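Local coordinates for protein mannan endo-1,6-alpha-mannosidase (PDB 6RY0) that probably cleaves alpha-1,6-mannosidic linkages and, as a family 76 transglycosidase, is linked to the transfer of GPI-anchored glycoproteins into the fungal cell wall, at residues Y86-H91 and V327-A332; E170-D173 and G179-W182; I225-Y230 and K284-N289; P146-P149 and Q154-A157. All coordinates share one frame; numbering follows the deposited sequence.

Contact 1. Residues Y86-H91 and V327-A332; sequences YVDYWH and VHRWMA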
loop_
_atom_site.group_PDB
_atom_site.type_symbol
_atom_site.label_atom_id
_atom_site.label_comp_id
_atom_site.label_asym_id
_atom_site.label_seq_id
_atom_site.Cartn_x
_atom_site.Cartn_y
_atom_site.Cartn_z
ATOM N N TYR A 86 -1.600 9.798 -4.121
ATOM C CA TYR A 86 -1.415 11.182 -4.453
ATOM C C TYR A 86 -0.152 11.811 -3.862
ATOM O O TYR A 86 0.418 12.721 -4.465
ATOM C CB TYR A 86 -2.644 12.049 -4.103
ATOM C CG TYR A 86 -3.723 11.916 -5.169
ATOM C CD1 TYR A 86 -4.587 10.833 -5.193
ATOM C CD2 TYR A 86 -3.857 12.869 -6.172
ATOM C CE1 TYR A 86 -5.527 10.689 -6.181
ATOM C CE2 TYR A 86 -4.811 12.734 -7.170
ATOM C CZ TYR A 86 -5.631 11.638 -7.170
ATOM O OH TYR A 86 -6.600 11.458 -8.110
ATOM N N VAL A 87 0.292 11.335 -2.711
ATOM C CA VAL A 87 1.611 11.724 -2.217
ATOM C C VAL A 87 2.688 11.300 -3.214
ATOM O O VAL A 87 3.602 12.067 -3.548
ATOM C CB VAL A 87 1.843 11.110 -0.823
ATOM C CG1 VAL A 87 3.280 11.297 -0.361
ATOM C CG2 VAL A 87 0.883 11.723 0.207
ATOM N N ASP A 88 2.570 10.074 -3.722
ATOM C CA ASP A 88 3.480 9.599 -4.770
ATOM C C ASP A 88 3.314 10.400 -6.066
ATOM O O ASP A 88 4.305 10.742 -6.706
ATOM C CB ASP A 88 3.325 8.100 -5.044
ATOM C CG ASP A 88 4.381 7.252 -4.382
ATOM O OD1 ASP A 88 5.462 7.764 -4.013
ATOM O OD2 ASP A 88 4.105 6.023 -4.270
ATOM N N TYR A 89 2.076 10.679 -6.460
ATOM C CA TYR A 89 1.824 11.452 -7.686
ATOM C C TYR A 89 2.589 12.766 -7.668
ATOM O O TYR A 89 3.275 13.108 -8.645
ATOM C CB TYR A 89 0.327 11.682 -7.863
ATOM C CG TYR A 89 0.002 12.668 -8.966
ATOM C CD1 TYR A 89 0.088 12.314 -10.287
ATOM C CD2 TYR A 89 -0.365 13.976 -8.661
ATOM C CE1 TYR A 89 -0.162 13.255 -11.305
ATOM C CE2 TYR A 89 -0.602 14.911 -9.655
ATOM C CZ TYR A 89 -0.471 14.543 -10.975
ATOM O OH TYR A 89 -0.649 15.424 -12.009
ATOM N N TRP A 90 2.481 13.525 -6.582
ATOM C CA TRP A 90 3.198 14.785 -6.495
ATOM C C TRP A 90 4.708 14.566 -6.534
ATOM O O TRP A 90 5.434 15.311 -7.191
ATOM C CB TRP A 90 2.765 15.542 -5.238
ATOM C CG TRP A 90 3.711 16.637 -4.874
ATOM C CD1 TRP A 90 3.851 17.876 -5.445
ATOM C CD2 TRP A 90 4.707 16.557 -3.852
ATOM N NE1 TRP A 90 4.858 18.567 -4.820
ATOM C CE2 TRP A 90 5.407 17.772 -3.842
ATOM C CE3 TRP A 90 5.082 15.547 -2.964
ATOM C CZ2 TRP A 90 6.476 18.016 -2.948
ATOM C CZ3 TRP A 90 6.126 15.776 -2.101
ATOM C CH2 TRP A 90 6.798 16.995 -2.077
ATOM N N HIS A 91 5.195 13.569 -5.802
ATOM C CA HIS A 91 6.615 13.255 -5.782
ATOM C C HIS A 91 7.163 12.946 -7.175
ATOM O O HIS A 91 8.294 13.278 -7.493
ATOM C CB HIS A 91 6.806 12.085 -4.820
ATOM C CG HIS A 91 8.156 11.467 -4.781
ATOM N ND1 HIS A 91 9.260 12.107 -4.287
ATOM C CD2 HIS A 91 8.557 10.211 -5.084
ATOM C CE1 HIS A 91 10.294 11.275 -4.303
ATOM N NE2 HIS A 91 9.895 10.109 -4.788
ATOM N N VAL A 327 1.510 -2.581 -6.594
ATOM C CA VAL A 327 2.611 -3.351 -7.173
ATOM C C VAL A 327 3.513 -2.421 -7.979
ATOM O O VAL A 327 4.733 -2.417 -7.829
ATOM C CB VAL A 327 2.082 -4.525 -8.010
ATOM C CG1 VAL A 327 3.222 -5.196 -8.734
ATOM C CG2 VAL A 327 1.316 -5.503 -7.155
ATOM N N HIS A 328 2.905 -1.626 -8.866
ATOM C CA HIS A 328 3.705 -0.711 -9.668
ATOM C C HIS A 328 4.471 0.295 -8.825
ATOM O O HIS A 328 5.665 0.484 -9.011
ATOM C CB HIS A 328 2.792 0.046 -10.671
ATOM C CG HIS A 328 2.591 -0.691 -11.963
ATOM N ND1 HIS A 328 3.285 -0.344 -13.089
ATOM C CD2 HIS A 328 1.793 -1.741 -12.333
ATOM C CE1 HIS A 328 2.921 -1.160 -14.081
ATOM N NE2 HIS A 328 2.014 -2.018 -13.662
ATOM N N ARG A 329 3.780 0.979 -7.921
ATOM C CA ARG A 329 4.440 2.051 -7.157
ATOM C C ARG A 329 5.546 1.499 -6.276
ATOM O O ARG A 329 6.615 2.112 -6.153
ATOM C CB ARG A 329 3.409 2.826 -6.299
ATOM C CG ARG A 329 2.579 3.790 -7.062
ATOM C CD ARG A 329 1.333 4.268 -6.253
ATOM N NE ARG A 329 1.724 4.734 -4.981
ATOM C CZ ARG A 329 1.184 4.364 -3.829
ATOM N NH1 ARG A 329 0.127 3.561 -3.723
ATOM N NH2 ARG A 329 1.748 4.818 -2.690
ATOM N N TRP A 330 5.277 0.378 -5.622
ATOM C CA TRP A 330 6.240 -0.213 -4.700
ATOM C C TRP A 330 7.431 -0.791 -5.457
ATOM O O TRP A 330 8.585 -0.591 -5.053
ATOM C CB TRP A 330 5.582 -1.276 -3.844
ATOM C CG TRP A 330 4.566 -0.761 -2.883
ATOM C CD1 TRP A 330 4.406 0.504 -2.435
ATOM C CD2 TRP A 330 3.538 -1.544 -2.271
ATOM N NE1 TRP A 330 3.312 0.554 -1.586
ATOM C CE2 TRP A 330 2.773 -0.699 -1.474
ATOM C CE3 TRP A 330 3.185 -2.888 -2.349
ATOM C CZ2 TRP A 330 1.701 -1.149 -0.725
ATOM C CZ3 TRP A 330 2.095 -3.335 -1.638
ATOM C CH2 TRP A 330 1.380 -2.465 -0.820
ATOM N N MET A 331 7.180 -1.500 -6.555
ATOM C CA MET A 331 8.293 -2.040 -7.346
ATOM C C MET A 331 9.162 -0.932 -7.929
ATOM O O MET A 331 10.378 -1.066 -8.010
ATOM C CB MET A 331 7.809 -2.990 -8.427
ATOM C CG MET A 331 7.270 -4.307 -7.857
ATOM S SD MET A 331 6.707 -5.489 -9.096
ATOM C CE MET A 331 8.269 -6.067 -9.734
ATOM N N ALA A 332 8.554 0.179 -8.316
ATOM C CA ALA A 332 9.327 1.302 -8.804
ATOM C C ALA A 332 10.287 1.806 -7.726
ATOM O O ALA A 332 11.475 2.051 -7.980
ATOM C CB ALA A 332 8.426 2.394 -9.330
HETATM O O HOH W 1 5.442 3.982 -3.678
#

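Contact 2. Residues E170-D173 and G179-W182; sequences ERHD and GLRW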
loop_
_atom_site.group_PDB
_atom_site.type_symbol
_atom_site.label_atom_id
_atom_site.label_comp_id
_atom_site.label_asym_id
_atom_site.label_seq_id
_atom_site.Cartn_x
_atom_site.Cartn_y
_atom_site.Cartn_z
ATOM N N GLU A 170 0.112 -6.881 23.426
ATOM C CA GLU A 170 -1.139 -7.650 23.285
ATOM C C GLU A 170 -1.417 -8.067 21.848
ATOM O O GLU A 170 -2.252 -8.965 21.606
ATOM C CB GLU A 170 -2.343 -6.881 23.846
ATOM C CG GLU A 170 -2.911 -5.746 22.985
ATOM C CD GLU A 170 -2.040 -4.500 22.864
ATOM O OE1 GLU A 170 -1.030 -4.343 23.599
ATOM O OE2 GLU A 170 -2.399 -3.651 22.032
ATOM N N ARG A 171 -0.697 -7.454 20.903
ATOM C CA ARG A 171 -0.867 -7.847 19.514
ATOM C C ARG A 171 0.069 -8.992 19.106
ATOM O O ARG A 171 0.017 -9.433 17.968
ATOM C CB ARG A 171 -0.708 -6.651 18.579
ATOM C CG ARG A 171 -1.749 -5.591 18.801
ATOM C CD ARG A 171 -1.906 -4.654 17.598
ATOM N NE ARG A 171 -2.775 -3.533 17.935
ATOM C CZ ARG A 171 -2.957 -2.446 17.201
ATOM N NH1 ARG A 171 -2.488 -2.364 15.969
ATOM N NH2 ARG A 171 -3.597 -1.423 17.733
ATOM N N HIS A 172 0.902 -9.473 20.034
ATOM C CA HIS A 172 1.867 -10.543 19.755
ATOM C C HIS A 172 1.752 -11.609 20.805
ATOM O O HIS A 172 2.505 -11.611 21.763
ATOM C CB HIS A 172 3.290 -9.961 19.723
ATOM C CG HIS A 172 3.444 -8.936 18.666
ATOM N ND1 HIS A 172 3.815 -9.255 17.386
ATOM C CD2 HIS A 172 3.146 -7.612 18.668
ATOM C CE1 HIS A 172 3.771 -8.163 16.644
ATOM N NE2 HIS A 172 3.356 -7.153 17.394
ATOM N N ASP A 173 0.859 -12.554 20.587
ATOM C CA ASP A 173 0.668 -13.638 21.519
ATOM C C ASP A 173 1.376 -14.911 21.030
ATOM O O ASP A 173 2.104 -14.885 20.041
ATOM C CB ASP A 173 -0.833 -13.815 21.861
ATOM C CG ASP A 173 -1.676 -14.413 20.747
ATOM O OD1 ASP A 173 -1.157 -15.129 19.887
ATOM O OD2 ASP A 173 -2.911 -14.188 20.778
ATOM N N GLY A 179 3.292 -13.519 15.319
ATOM C CA GLY A 179 2.579 -12.908 14.210
ATOM C C GLY A 179 1.393 -12.082 14.658
ATOM O O GLY A 179 0.759 -12.369 15.677
ATOM N N LEU A 180 1.090 -11.053 13.895
ATOM C CA LEU A 180 -0.130 -10.293 14.069
ATOM C C LEU A 180 -1.330 -11.053 13.538
ATOM O O LEU A 180 -1.293 -11.700 12.496
ATOM C CB LEU A 180 -0.059 -8.969 13.299
ATOM C CG LEU A 180 0.913 -7.919 13.800
ATOM C CD1 LEU A 180 0.965 -6.763 12.823
ATOM C CD2 LEU A 180 0.506 -7.426 15.151
ATOM N N ARG A 181 -2.429 -10.893 14.269
ATOM C CA ARG A 181 -3.759 -11.205 13.785
ATOM C C ARG A 181 -4.216 -10.153 12.787
ATOM O O ARG A 181 -3.785 -9.005 12.819
ATOM C CB ARG A 181 -4.742 -11.308 14.956
ATOM C CG ARG A 181 -4.371 -12.415 15.945
ATOM C CD ARG A 181 -5.126 -12.261 17.245
ATOM N NE ARG A 181 -4.768 -13.284 18.227
ATOM C CZ ARG A 181 -5.444 -14.425 18.396
ATOM N NH1 ARG A 181 -6.464 -14.721 17.599
ATOM N NH2 ARG A 181 -5.096 -15.259 19.368
ATOM N N TRP A 182 -5.137 -10.541 11.921
ATOM C CA TRP A 182 -5.701 -9.633 10.952
ATOM C C TRP A 182 -6.345 -8.434 11.627
ATOM O O TRP A 182 -6.113 -7.289 11.233
ATOM C CB TRP A 182 -6.702 -10.401 10.105
ATOM C CG TRP A 182 -7.312 -9.644 9.008
ATOM C CD1 TRP A 182 -6.854 -8.500 8.399
ATOM C CD2 TRP A 182 -8.482 -10.011 8.326
ATOM N NE1 TRP A 182 -7.684 -8.151 7.349
ATOM C CE2 TRP A 182 -8.711 -9.057 7.310
ATOM C CE3 TRP A 182 -9.389 -11.057 8.485
ATOM C CZ2 TRP A 182 -9.802 -9.132 6.461
ATOM C CZ3 TRP A 182 -10.455 -11.133 7.654
ATOM C CH2 TRP A 182 -10.672 -10.172 6.658
HETATM O O HOH W 2 -2.751 -11.191 19.227
HETATM O O HOH W 3 -2.506 -9.520 16.856
HETATM O O HOH W 4 -0.612 -12.496 18.139
HETATM O O HOH W 5 5.028 -11.618 16.627
#

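Contact 3. Residues I225-Y230 and K284-N289; sequences IFDWLY and KDRVDN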
loop_
_atom_site.group_PDB
_atom_site.type_symbol
_atom_site.label_atom_id
_atom_site.label_comp_id
_atom_site.label_asym_id
_atom_site.label_seq_id
_atom_site.Cartn_x
_atom_site.Cartn_y
_atom_site.Cartn_z
ATOM N N ILE A 225 9.565 -10.172 12.290
ATOM C CA ILE A 225 8.293 -10.460 11.629
ATOM C C ILE A 225 8.507 -11.151 10.289
ATOM O O ILE A 225 7.760 -12.082 9.944
ATOM C CB ILE A 225 7.473 -9.175 11.459
ATOM C CG1 ILE A 225 7.102 -8.587 12.787
ATOM C CG2 ILE A 225 6.293 -9.374 10.518
ATOM C CD1 ILE A 225 6.072 -9.405 13.526
ATOM N N PHE A 226 9.517 -10.747 9.533
ATOM C CA PHE A 226 9.824 -11.441 8.286
ATOM C C PHE A 226 10.170 -12.900 8.553
ATOM O O PHE A 226 9.698 -13.808 7.868
ATOM C CB PHE A 226 10.977 -10.750 7.572
ATOM C CG PHE A 226 11.150 -11.256 6.169
ATOM C CD1 PHE A 226 11.901 -12.384 5.915
ATOM C CD2 PHE A 226 10.550 -10.594 5.085
ATOM C CE1 PHE A 226 12.035 -12.842 4.597
ATOM C CE2 PHE A 226 10.688 -11.051 3.802
ATOM C CZ PHE A 226 11.415 -12.163 3.577
ATOM N N ASP A 227 10.996 -13.130 9.576
ATOM C CA ASP A 227 11.401 -14.481 9.885
ATOM C C ASP A 227 10.215 -15.330 10.317
ATOM O O ASP A 227 10.178 -16.532 10.036
ATOM C CB ASP A 227 12.516 -14.471 10.910
ATOM C CG ASP A 227 13.860 -14.002 10.319
ATOM O OD1 ASP A 227 13.983 -13.825 9.079
ATOM O OD2 ASP A 227 14.772 -13.776 11.116
ATOM N N TRP A 228 9.235 -14.714 10.975
ATOM C CA TRP A 228 8.011 -15.398 11.331
ATOM C C TRP A 228 7.198 -15.778 10.084
ATOM O O TRP A 228 6.737 -16.898 9.947
ATOM C CB TRP A 228 7.170 -14.545 12.308
ATOM C CG TRP A 228 5.904 -15.235 12.682
ATOM C CD1 TRP A 228 5.750 -16.172 13.670
ATOM C CD2 TRP A 228 4.629 -15.114 12.033
ATOM N NE1 TRP A 228 4.466 -16.643 13.665
ATOM C CE2 TRP A 228 3.754 -16.020 12.672
ATOM C CE3 TRP A 228 4.129 -14.329 10.989
ATOM C CZ2 TRP A 228 2.440 -16.168 12.301
ATOM C CZ3 TRP A 228 2.805 -14.463 10.628
ATOM C CH2 TRP A 228 1.988 -15.388 11.264
ATOM N N LEU A 229 7.032 -14.823 9.162
ATOM C CA LEU A 229 6.327 -15.092 7.919
ATOM C C LEU A 229 6.971 -16.258 7.145
ATOM O O LEU A 229 6.287 -17.052 6.500
ATOM C CB LEU A 229 6.305 -13.846 7.052
ATOM C CG LEU A 229 5.271 -12.796 7.452
ATOM C CD1 LEU A 229 5.531 -11.492 6.701
ATOM C CD2 LEU A 229 3.855 -13.286 7.203
ATOM N N TYR A 230 8.299 -16.291 7.172
ATOM C CA TYR A 230 9.016 -17.383 6.515
ATOM C C TYR A 230 8.775 -18.676 7.292
ATOM O O TYR A 230 8.397 -19.691 6.702
ATOM C CB TYR A 230 10.509 -17.057 6.392
ATOM C CG TYR A 230 11.234 -18.017 5.483
ATOM C CD1 TYR A 230 11.132 -17.885 4.109
ATOM C CD2 TYR A 230 12.002 -19.037 5.992
ATOM C CE1 TYR A 230 11.760 -18.769 3.253
ATOM C CE2 TYR A 230 12.651 -19.925 5.122
ATOM C CZ TYR A 230 12.521 -19.772 3.769
ATOM O OH TYR A 230 13.123 -20.633 2.875
ATOM N N LYS A 284 19.599 -9.045 0.445
ATOM C CA LYS A 284 19.697 -9.053 -1.009
ATOM C C LYS A 284 19.104 -10.332 -1.569
ATOM O O LYS A 284 18.372 -10.307 -2.557
ATOM C CB LYS A 284 21.138 -8.885 -1.495
ATOM C CG LYS A 284 21.190 -8.698 -3.008
ATOM C CD LYS A 284 22.581 -8.488 -3.529
ATOM C CE LYS A 284 22.602 -8.350 -5.043
ATOM N NZ LYS A 284 22.158 -9.587 -5.740
ATOM N N ASP A 285 19.430 -11.460 -0.951
ATOM C CA ASP A 285 18.914 -12.743 -1.404
ATOM C C ASP A 285 17.407 -12.786 -1.326
ATOM O O ASP A 285 16.738 -13.319 -2.223
ATOM C CB ASP A 285 19.479 -13.903 -0.571
ATOM C CG ASP A 285 20.954 -14.108 -0.722
ATOM O OD1 ASP A 285 21.543 -13.624 -1.704
ATOM O OD2 ASP A 285 21.525 -14.816 0.127
ATOM N N ARG A 286 16.851 -12.227 -0.250
ATOM C CA ARG A 286 15.400 -12.198 -0.070
ATOM C C ARG A 286 14.738 -11.296 -1.115
ATOM O O ARG A 286 13.711 -11.662 -1.680
ATOM C CB ARG A 286 15.050 -11.772 1.362
ATOM C CG ARG A 286 15.423 -12.822 2.387
ATOM C CD ARG A 286 15.501 -12.282 3.790
ATOM N NE ARG A 286 16.055 -13.304 4.658
ATOM C CZ ARG A 286 16.030 -13.265 5.968
ATOM N NH1 ARG A 286 15.471 -12.243 6.602
ATOM N NH2 ARG A 286 16.589 -14.270 6.644
ATOM N N VAL A 287 15.327 -10.120 -1.387
ATOM C CA VAL A 287 14.852 -9.277 -2.475
ATOM C C VAL A 287 14.832 -10.062 -3.769
ATOM O O VAL A 287 13.832 -10.075 -4.499
ATOM C CB VAL A 287 15.751 -8.026 -2.603
ATOM C CG1 VAL A 287 15.554 -7.308 -3.943
ATOM C CG2 VAL A 287 15.511 -7.058 -1.444
ATOM N N ASP A 288 15.941 -10.719 -4.078
ATOM C CA ASP A 288 16.060 -11.389 -5.372
ATOM C C ASP A 288 15.063 -12.540 -5.487
ATOM O O ASP A 288 14.456 -12.725 -6.539
ATOM C CB ASP A 288 17.491 -11.889 -5.550
ATOM C CG ASP A 288 18.494 -10.759 -5.711
ATOM O OD1 ASP A 288 18.080 -9.618 -5.996
ATOM O OD2 ASP A 288 19.703 -11.058 -5.596
ATOM N N ASN A 289 14.891 -13.313 -4.420
ATOM C CA ASN A 289 13.948 -14.426 -4.429
ATOM C C ASN A 289 12.506 -13.955 -4.525
ATOM O O ASN A 289 11.730 -14.515 -5.301
ATOM C CB ASN A 289 14.152 -15.304 -3.201
ATOM C CG ASN A 289 15.342 -16.239 -3.332
ATOM O OD1 ASN A 289 15.652 -16.701 -4.413
ATOM N ND2 ASN A 289 15.979 -16.539 -2.230
HETATM O O HOH W 6 17.153 -13.956 9.538
#

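Contact 4. Residues P146-P149 and Q154-A157; sequences PNPP and QWLA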
loop_
_atom_site.group_PDB
_atom_site.type_symbol
_atom_site.label_atom_id
_atom_site.label_comp_id
_atom_site.label_asym_id
_atom_site.label_seq_id
_atom_site.Cartn_x
_atom_site.Cartn_y
_atom_site.Cartn_z
ATOM N N PRO A 146 4.647 18.273 2.042
ATOM C CA PRO A 146 4.595 19.381 2.998
ATOM C C PRO A 146 4.048 18.989 4.352
ATOM O O PRO A 146 3.101 18.210 4.478
ATOM C CB PRO A 146 3.689 20.400 2.293
ATOM C CG PRO A 146 3.965 20.143 0.823
ATOM C CD PRO A 146 4.116 18.648 0.717
ATOM N N ASN A 147 4.645 19.541 5.388
ATOM C CA ASN A 147 4.270 19.203 6.744
ATOM C C ASN A 147 2.932 19.786 7.123
ATOM O O ASN A 147 2.633 20.926 6.778
ATOM C CB ASN A 147 5.306 19.734 7.725
ATOM C CG ASN A 147 6.643 19.043 7.625
ATOM O OD1 ASN A 147 6.746 17.866 7.252
ATOM N ND2 ASN A 147 7.693 19.753 7.997
ATOM N N PRO A 148 2.160 19.068 7.933
ATOM C CA PRO A 148 0.976 19.648 8.582
ATOM C C PRO A 148 1.343 20.817 9.453
ATOM O O PRO A 148 2.510 20.964 9.823
ATOM C CB PRO A 148 0.446 18.493 9.464
ATOM C CG PRO A 148 0.973 17.239 8.783
ATOM C CD PRO A 148 2.347 17.661 8.331
ATOM N N PRO A 149 0.355 21.640 9.821
ATOM C CA PRO A 149 0.609 22.742 10.754
ATOM C C PRO A 149 1.271 22.264 12.038
ATOM O O PRO A 149 1.204 21.088 12.438
ATOM C CB PRO A 149 -0.791 23.291 11.015
ATOM C CG PRO A 149 -1.532 23.020 9.722
ATOM C CD PRO A 149 -1.054 21.632 9.372
ATOM N N GLN A 154 2.501 15.116 12.833
ATOM C CA GLN A 154 3.448 15.152 11.748
ATOM C C GLN A 154 3.583 13.777 11.097
ATOM O O GLN A 154 3.299 12.744 11.721
ATOM C CB GLN A 154 4.796 15.664 12.286
ATOM C CG GLN A 154 4.717 17.089 12.847
ATOM C CD GLN A 154 4.351 18.097 11.788
ATOM O OE1 GLN A 154 4.978 18.153 10.728
ATOM N NE2 GLN A 154 3.328 18.876 12.042
ATOM N N TRP A 155 4.015 13.732 9.829
ATOM C CA TRP A 155 3.985 12.488 9.087
ATOM C C TRP A 155 4.805 11.364 9.734
ATOM O O TRP A 155 4.323 10.247 9.906
ATOM C CB TRP A 155 4.425 12.682 7.629
ATOM C CG TRP A 155 3.694 13.750 6.896
ATOM C CD1 TRP A 155 4.288 14.721 6.142
ATOM C CD2 TRP A 155 2.268 13.928 6.755
ATOM N NE1 TRP A 155 3.332 15.497 5.546
ATOM C CE2 TRP A 155 2.085 15.039 5.904
ATOM C CE3 TRP A 155 1.139 13.285 7.260
ATOM C CZ2 TRP A 155 0.823 15.521 5.593
ATOM C CZ3 TRP A 155 -0.116 13.767 6.954
ATOM C CH2 TRP A 155 -0.265 14.867 6.127
ATOM N N LEU A 156 6.060 11.645 10.083
ATOM C CA LEU A 156 6.884 10.627 10.689
ATOM C C LEU A 156 6.241 10.150 12.005
ATOM O O LEU A 156 6.178 8.951 12.276
ATOM C CB LEU A 156 8.304 11.132 10.940
ATOM C CG LEU A 156 9.234 10.169 11.702
ATOM C CD1 LEU A 156 9.476 8.898 10.942
ATOM C CD2 LEU A 156 10.548 10.852 12.016
ATOM N N ALA A 157 5.763 11.093 12.815
ATOM C CA ALA A 157 5.126 10.760 14.080
ATOM C C ALA A 157 3.908 9.853 13.893
ATOM O O ALA A 157 3.647 8.984 14.728
ATOM C CB ALA A 157 4.729 12.011 14.822
HETATM O O HOH W 7 5.490 16.184 8.956
#

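Contact 1. Residues Y86-H91 and V327-A332
The carboxylate of Asp88 meets the guanidinium group of Arg329 at its edge, with OD2 lying close to the guanidinium plane, while the carboxylate itself is turned 68° from that plane. The arginine grips side-on, and both of its donors converge on the same oxygen. Arg329 NE donates to Asp88 OD2 at 2.8 Å with an N-H...O angle of 152°, and the oxygen accepts through its anti lone pair, away from OD1. Arg329 NH2 is farther from Asp88 OD2, at 3.1 Å, and approaches from above the carboxylate plane along a more bent path. The pair is thus a two-nitrogen salt bridge focused on one oxygen. A bend at chi3 (52°) turns the NE edge of Arg329 to the aspartate. Asp88 was modelled in two conformations, and this account holds for one of them; a very short water contact to OD2 in that copy remains doubtful. Across the two helical segments the nearest CA atoms, those of Asp88 and Arg329, are 8.0 Å apart, so the two side chains, chiefly the longer arginine, make the contact. Both residues are buried, and the opposite charges probably compensate each other in the interior of the (alpha/alpha)6 barrel characteristic of family 76. The other carboxylate oxygen, Asp88 OD1, is held by Asn143 ND2. The salt bridge joins the inner helices 76-93 and 323-337; behind the first, Tyr86 packs on helix 33-48 and Val87 on helix 99-108, while Val327 and Trp330 set the second against helix 261-278.

Contact 2. Residues E170-D173 and G179-W182
Asp173 and Arg181 cross at about a right angle where the loop between helix 155-167 and strand 193-195, part of the (alpha/alpha)6 fold, doubles back on itself. Their carboxylate and guanidinium planes stand 86° apart, with Asp173 OD2 lying in the guanidinium plane at its NE-NH2 edge. Arg181 NH2 makes the shorter bond to Asp173 OD2, 2.8 Å, at a nearly straight 163° and through the oxygen's syn lone pair; NE approaches the same oxygen from above the carboxylate plane at 3.3 Å. Extension of the arginine chain from CG to NE carries its charged end out to the aspartate. The other oxygen, Asp173 OD1, turns to Thr175 OG1 and to Lys194 NZ, so the aspartate's charge is probably shared between Lys194 and Arg181.

In the van der Waals part of the contact, His172 and Leu180 run obliquely past each other, and Leu180 CD2 comes 3.6 Å from His172 NE2. The same methyl touches Arg171 CB and lies 3.5 Å from Arg171 O, so it packs against the 171-172 backbone. His172 is steadied at NE2 by Gln166 O, and Arg171 NH1 hydrogen-bonds to Gln130 OE1; the Arg171 side chain is about 10 Å from that of Asp129, a calcium ligand in another structure of this protein. Ordered water fills in where the two backbones do not meet directly. One molecule joins His172 ND1 to Gly179 N, and another accepts from Arg181 N at 2.9 Å and donates to Arg171 O at 2.8 Å.

Contact 3. Residues I225-Y230 and K284-N289
The helical segments 225-230 and 284-289 keep their backbones well apart, the nearest CA atoms, Phe226 and Arg286, being 10.1 Å from each other. They belong to helices 216-231 and 281-298, two outer helices of the (alpha/alpha)6 barrel, and the distance between them is spanned chiefly by one long side chain. Arg286 reaches across with its chain extended from CG to NE, passing Phe226, which runs the opposite way. Ring and guanidinium planes are almost parallel, only 9° apart, yet the guanidinium is not set squarely over the ring. The closest approach is made by the aliphatic part of the arginine, Phe226 CE1 lying 3.6 Å from Arg286 CD, and Arg286 NH1 lies 3.6 Å from Phe226 CD1. Phe226 is turned toward the arginine by a chi1 of -169°, which sets CG opposite the backbone N.

Asp227, one residue on, meets the end of Arg286 at about a right angle, its carboxylate plane steeply inclined to the guanidinium. The resulting salt bridge, Asp227 OD1 to Arg286 NH1 at 3.3 Å, contains only a weak, strongly bent hydrogen bond. Asp227 and Arg286 are partly exposed, whereas Phe226 is buried. Trp283 serves both partners, offering Arg286 a cation-pi contact and Phe226 a T-shaped one. On the inward side Leu229 and Val287 both pack against helix 261-278. Beyond the weak direct bond, a water in the guanidinium plane accepts from Arg286 NH2 at 3.0 Å and donates to Asp227 OD2 at 2.9 Å.

Contact 4. Residues P146-P149 and Q154-A157
Pro148 sets its CG-CD edge over one face of the Trp155 indole, the rest of the ring tilting away, and this is the tightly packed part of the contact. Its CG stands 3.7 Å from the centroid of the six-membered ring, 13° off the ring normal, a well-centred CH-pi contact, while Pro148 CD lies 3.6 Å from Trp155 CE2. The indole is tethered at its edge as well: Trp155 NE1 donates to Pro146 O at 2.9 Å, the donor standing above the plane of that carbonyl.

Next to it, Gln154 at the N-cap position folds its chain at chi2 (-63°) back over the loop and sends NE2 to Pro148 O, 3.2 Å away and almost straight; the same amide nitrogen also hydrogen-bonds to Lys152 O. The looser side lies toward Asn147 and the exposed ring of Pro149. There Asn147 and Gln154 set their amide planes nearly perpendicular, and a water mediates, donating to Asn147 OD1 and Gln154 OE1, each at 2.7 Å, and accepting from Trp155 N at the start of the helix. Asn147 ND2 hydrogen-bonds to Ile417 O.

The extended segment 146-149, with polyproline II-like backbone angles, follows inner helix 127-142 and packs on the first turn of outer helix 155-167. Helix 99-108 adjoins it, with Pro148 on Leu107 and Trp155 on Met103 and Met106, and Leu156 packs on helix 196-213.

How the contacts relate
Contact 1 joins inner helices, contact 3 joins outer helices, and contacts 2 and 4 involve loops of one (alpha/alpha)6 barrel. Contact 1 lies deepest, its centre about 10 Å from that of the chain, and spans 235 intervening residues that include the other three contacts. Contact 4 adjoins it through packing of Trp90 CH2 on Pro146 CD, 4.2 Å apart. Contacts 2 and 3 form a second continuous patch: Gly179 CA lies 3.7 Å from Trp228 CE2, and His172 also touches Ile225. The centres of contacts 3 and 4 are about 31 Å apart. None holds the calcium ligands Asp73 and His385; in contact 2, the Arg171 side chain is about 10 Å from that of Asp129, a site without calcium here.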